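Local coordinates for protein beta subunit of photoactivated adenylyl cyclase (Beggiatoa sp. PS, PDB 5M2A) that probably makes cyclic AMP from ATP in response to blue light, sensed through the flavin bound to its BLUF domain, at residues G27-S30 and I31-N34; N102-E106 and L107-P111. All coordinates share one frame; numbering follows the deposited sequence.

How the contacts relate
The two contacts illustrate how a helix places side chains at a cofactor and how a loop is shaped before a helix begins. Contact 1 is partly buried and lies wholly within helix 20-36, against the flavin; contact 2 is a surface contact where the loop after strand 97-100 turns toward helix 110-129. Their centres are about 26 Å apart, and their nearest atoms, about 14 Å apart, do not touch. In contact 1 regular backbone bonds leave asparagine amides to bind the ligand, whereas in contact 2 the polar side chains of N104 and Q110 bond to backbone atoms of the turn itself. The second subunit packs only on contact 2.

Contact 1. Residues G27-S30 and I31-N34; sequences GKVS and IKNN. With FMN (flavin mononucleotide), chain F.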
loop_
_atom_site.group_PDB
_atom_site.type_symbol
_atom_site.label_atom_id
_atom_site.label_comp_id
_atom_site.label_asym_id
_atom_site.label_seq_id
_atom_site.Cartn_x
_atom_site.Cartn_y
_atom_site.Cartn_z
ATOM N N GLY A 27 0.967 16.317 33.136
ATOM C CA GLY A 27 -0.249 17.099 33.308
ATOM C C GLY A 27 -0.006 18.463 33.930
ATOM O O GLY A 27 -0.482 19.481 33.419
ATOM N N LYS A 28 0.731 18.504 35.048
ATOM C CA LYS A 28 0.913 19.769 35.758
ATOM C C LYS A 28 1.715 20.765 34.925
ATOM O O LYS A 28 1.392 21.957 34.897
ATOM C CB LYS A 28 1.599 19.528 37.105
ATOM C CG LYS A 28 1.096 18.311 37.869
ATOM C CD LYS A 28 1.634 18.296 39.298
ATOM C CE LYS A 28 1.393 16.954 39.977
ATOM N NZ LYS A 28 -0.027 16.512 39.891
ATOM N N VAL A 29 2.765 20.295 34.242
ATOM C CA VAL A 29 3.542 21.181 33.380
ATOM C C VAL A 29 2.699 21.637 32.199
ATOM O O VAL A 29 2.747 22.808 31.800
ATOM C CB VAL A 29 4.841 20.489 32.918
ATOM C CG1 VAL A 29 5.529 21.303 31.831
ATOM C CG2 VAL A 29 5.787 20.287 34.094
ATOM N N SER A 30 1.911 20.725 31.622
ATOM C CA SER A 30 1.016 21.107 30.535
ATOM C C SER A 30 0.008 22.150 31.001
ATOM O O SER A 30 -0.202 23.166 30.331
ATOM C CB SER A 30 0.303 19.873 29.984
ATOM O OG SER A 30 1.245 18.895 29.582
ATOM N N ILE A 31 -0.615 21.918 32.160
ATOM C CA ILE A 31 -1.593 22.869 32.689
ATOM C C ILE A 31 -0.959 24.240 32.892
ATOM O O ILE A 31 -1.548 25.269 32.545
ATOM C CB ILE A 31 -2.208 22.332 33.994
ATOM C CG1 ILE A 31 -3.094 21.120 33.705
ATOM C CG2 ILE A 31 -3.011 23.414 34.701
ATOM C CD1 ILE A 31 -3.673 20.495 34.957
ATOM N N LYS A 32 0.253 24.275 33.453
ATOM C CA LYS A 32 0.928 25.548 33.694
ATOM C C LYS A 32 1.265 26.255 32.387
ATOM O O LYS A 32 0.959 27.441 32.215
ATOM C CB LYS A 32 2.195 25.319 34.520
ATOM C CG LYS A 32 1.941 24.921 35.964
ATOM C CD LYS A 32 3.248 24.665 36.698
ATOM C CE LYS A 32 4.047 23.556 36.029
ATOM N NZ LYS A 32 5.292 23.222 36.769
ATOM N N ASN A 33 1.901 25.541 31.452
ATOM C CA ASN A 33 2.288 26.161 30.190
ATOM C C ASN A 33 1.067 26.535 29.358
ATOM O O ASN A 33 1.010 27.634 28.792
ATOM C CB ASN A 33 3.204 25.225 29.401
ATOM C CG ASN A 33 4.529 24.977 30.099
ATOM O OD1 ASN A 33 4.878 25.665 31.057
ATOM N ND2 ASN A 33 5.279 23.990 29.613
ATOM N N ASN A 34 0.076 25.642 29.280
ATOM C CA ASN A 34 -1.084 25.905 28.434
ATOM C C ASN A 34 -1.910 27.075 28.954
ATOM O O ASN A 34 -2.496 27.816 28.158
ATOM C CB ASN A 34 -1.942 24.645 28.311
ATOM C CG ASN A 34 -1.232 23.531 27.559
ATOM O OD1 ASN A 34 -0.056 23.652 27.215
ATOM N ND2 ASN A 34 -1.941 22.437 27.310
HETATM N N1 FMN F . 3.800 20.307 27.434
HETATM C C2 FMN F . 2.962 21.406 27.442
HETATM O O2 FMN F . 3.393 22.504 27.775
HETATM N N3 FMN F . 1.641 21.282 27.062
HETATM C C4 FMN F . 1.152 20.051 26.678
HETATM O O4 FMN F . -0.026 19.932 26.342
HETATM C C4A FMN F . 1.987 18.946 26.670
HETATM N N5 FMN F . 1.480 17.728 26.287
HETATM C C5A FMN F . 2.295 16.626 26.274
HETATM C C6 FMN F . 1.771 15.406 25.883
HETATM C C7 FMN F . 2.582 14.281 25.865
HETATM C C7M FMN F . 1.990 12.971 25.441
HETATM C C8 FMN F . 3.920 14.383 26.241
HETATM C C8M FMN F . 4.807 13.176 26.225
HETATM C C9 FMN F . 4.446 15.611 26.632
HETATM C C9A FMN F . 3.633 16.738 26.647
HETATM N N10 FMN F . 4.147 17.960 27.031
HETATM C C10 FMN F . 3.321 19.070 27.048
HETATM C "C1'" FMN F . 5.590 18.048 27.452
HETATM C "C2'" FMN F . 6.471 18.862 26.515
HETATM O "O2'" FMN F . 6.985 18.018 25.512
HETATM C "C3'" FMN F . 7.622 19.452 27.319
HETATM O "O3'" FMN F . 8.196 18.432 28.110
HETATM C "C4'" FMN F . 7.118 20.570 28.227
HETATM O "O4'" FMN F . 6.511 21.573 27.445
HETATM C "C5'" FMN F . 8.252 21.187 29.034
HETATM O "O5'" FMN F . 9.205 21.721 28.143
HETATM P P FMN F . 10.396 22.659 28.678
HETATM O O1P FMN F . 9.840 24.048 28.884
HETATM O O2P FMN F . 10.914 22.113 29.991
HETATM O O3P FMN F . 11.505 22.686 27.651
#
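N34 sits one helical turn beyond S30, and its side chain runs from that serine's carbonyl to the pyrimidine edge of the flavin. CB of N34 rests on S30 O at 3.0 Å, the same oxygen that receives N34 N. CG is anti to the carbonyl carbon of N34 (chi1 -66°), which keeps the amide close to S30 O while its tip reaches the ligand. There the two ends divide the work: FMN N3 donates to N34 OD1 at 2.9 Å along an almost straight bond (175°), and N34 ND2 gives a longer bond of 3.3 Å to FMN O4. Since ND2 also donates to A95 O, the amide is fixed in its rotation as well as its position. The preceding N33 serves the other carbonyl of the ring, its ND2 donating to FMN O2 at 3.0 Å, while V29 CG1 lies alongside that nitrogen at 3.5 Å. S30 comes over the ring face instead of its edge, with OG 3.0 Å from FMN C4A. That hydroxyl is hydrogen-bonded to I26 O, so its polar partner is the helix backbone. Two neighbouring asparagines reading the flavin edge from helix 20-36, with Q52 and D71 also bonded to the cofactor, form part of the flavin pocket of a BLUF domain.

Contact 2. Residues N102-E106 and L107-P111; sequences NENSE and LMIQP
The carbonyl oxygen E106 O is gripped from three sources in Q110 and I109. The side-chain amide nitrogen Q110 NE2 donates to E106 O at 3.2 Å from above the carbonyl plane. Weak backbone bonds from I109 N and Q110 N add to the hold on this oxygen. Q110 NE2 also donates to N104 O at 2.9 Å, making the glutamine amide a bridge between two carbonyl oxygens, both lying close to the amide plane. A bend at chi2 (-55°) folds the Q110 side chain back over the turn, with CG also close to E106 O. N104 O has a second donor in K113 NZ, from a lysine farther along helix 110-129. The side chain of N104 is engaged too: N104 OD1 accepts from E106 N at 3.0 Å, in the carbonyl plane and nearly straight (160°). I109 meets this asparagine from the opposite direction, its CD1 3.2 Å from N104 OD1, and its CG1 packs against E106 CB at 3.6 Å, the two side chains crossing at about a right angle. Beyond the turn, M108 and P111 pack on W94 and F91 of the second subunit, so the bend lies beside the dimer interface. The N104 to E106 bond defines an Asx turn, here shaping the loop between strand 97-100 and helix 110-129.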
loop_
_atom_site.group_PDB
_atom_site.type_symbol
_atom_site.label_atom_id
_atom_site.label_comp_id
_atom_site.label_asym_id
_atom_site.label_seq_id
_atom_site.Cartn_x
_atom_site.Cartn_y
_atom_site.Cartn_z
ATOM N N ASN A 102 -7.446 3.623 31.073
ATOM C CA ASN A 102 -7.248 2.287 31.630
ATOM C C ASN A 102 -7.991 2.123 32.950
ATOM O O ASN A 102 -8.558 1.061 33.224
ATOM C CB ASN A 102 -5.759 1.993 31.841
ATOM C CG ASN A 102 -4.931 2.187 30.591
ATOM O OD1 ASN A 102 -5.101 1.480 29.592
ATOM N ND2 ASN A 102 -4.000 3.133 30.649
ATOM N N GLU A 103 -7.991 3.163 33.786
ATOM C CA GLU A 103 -8.580 3.072 35.117
ATOM C C GLU A 103 -10.097 3.195 35.118
ATOM O O GLU A 103 -10.714 2.975 36.164
ATOM C CB GLU A 103 -7.995 4.145 36.043
ATOM C CG GLU A 103 -6.547 3.910 36.436
ATOM C CD GLU A 103 -6.304 2.531 37.026
ATOM O OE1 GLU A 103 -7.143 2.057 37.823
ATOM O OE2 GLU A 103 -5.268 1.919 36.687
ATOM N N ASN A 104 -10.715 3.539 33.993
ATOM C CA ASN A 104 -12.165 3.665 33.951
ATOM C C ASN A 104 -12.783 2.279 33.809
ATOM O O ASN A 104 -12.592 1.606 32.791
ATOM C CB ASN A 104 -12.597 4.576 32.806
ATOM C CG ASN A 104 -14.036 5.035 32.943
ATOM O OD1 ASN A 104 -14.883 4.313 33.469
ATOM N ND2 ASN A 104 -14.320 6.239 32.464
ATOM N N SER A 105 -13.517 1.854 34.835
ATOM C CA SER A 105 -14.168 0.551 34.853
ATOM C C SER A 105 -15.684 0.654 34.757
ATOM O O SER A 105 -16.376 -0.350 34.962
ATOM C CB SER A 105 -13.768 -0.216 36.116
ATOM O OG SER A 105 -13.895 0.599 37.268
ATOM N N GLU A 106 -16.218 1.838 34.453
ATOM C CA GLU A 106 -17.662 2.000 34.342
ATOM C C GLU A 106 -18.208 1.155 33.199
ATOM O O GLU A 106 -17.602 1.063 32.129
ATOM C CB GLU A 106 -18.023 3.468 34.127
ATOM C CG GLU A 106 -17.788 4.354 35.330
ATOM C CD GLU A 106 -18.283 5.768 35.097
ATOM O OE1 GLU A 106 -17.967 6.656 35.919
ATOM O OE2 GLU A 106 -18.986 5.991 34.088
ATOM N N LEU A 107 -19.373 0.545 33.430
ATOM C CA LEU A 107 -19.895 -0.425 32.474
ATOM C C LEU A 107 -20.385 0.247 31.196
ATOM O O LEU A 107 -20.205 -0.294 30.099
ATOM C CB LEU A 107 -21.008 -1.247 33.123
ATOM C CG LEU A 107 -20.588 -2.586 33.739
ATOM C CD1 LEU A 107 -19.297 -2.461 34.538
ATOM C CD2 LEU A 107 -21.707 -3.145 34.617
ATOM N N MET A 108 -20.988 1.431 31.306
ATOM C CA MET A 108 -21.534 2.085 30.121
ATOM C C MET A 108 -20.463 2.707 29.233
ATOM O O MET A 108 -20.741 2.991 28.063
ATOM C CB MET A 108 -22.556 3.150 30.519
ATOM C CG MET A 108 -23.854 2.577 31.080
ATOM S SD MET A 108 -24.608 1.347 29.993
ATOM C CE MET A 108 -24.793 2.272 28.467
ATOM N N ILE A 109 -19.252 2.924 29.742
ATOM C CA ILE A 109 -18.183 3.428 28.887
ATOM C C ILE A 109 -17.334 2.311 28.290
ATOM O O ILE A 109 -16.590 2.565 27.331
ATOM C CB ILE A 109 -17.261 4.415 29.628
ATOM C CG1 ILE A 109 -16.607 3.753 30.846
ATOM C CG2 ILE A 109 -18.026 5.674 30.015
ATOM C CD1 ILE A 109 -15.259 3.094 30.563
ATOM N N GLN A 110 -17.398 1.098 28.840
ATOM C CA GLN A 110 -16.617 -0.008 28.290
ATOM C C GLN A 110 -16.803 -0.209 26.790
ATOM O O GLN A 110 -15.800 -0.493 26.110
ATOM C CB GLN A 110 -16.936 -1.305 29.046
ATOM C CG GLN A 110 -16.467 -1.313 30.491
ATOM C CD GLN A 110 -14.986 -1.003 30.631
ATOM O OE1 GLN A 110 -14.141 -1.639 29.996
ATOM N NE2 GLN A 110 -14.665 -0.017 31.462
ATOM N N PRO A 111 -18.007 -0.082 26.207
ATOM C CA PRO A 111 -18.101 -0.246 24.743
ATOM C C PRO A 111 -17.282 0.778 23.979
ATOM O O PRO A 111 -16.550 0.419 23.044
ATOM C CB PRO A 111 -19.608 -0.104 24.465
ATOM C CG PRO A 111 -20.271 -0.438 25.758
ATOM C CD PRO A 111 -19.344 0.055 26.826
#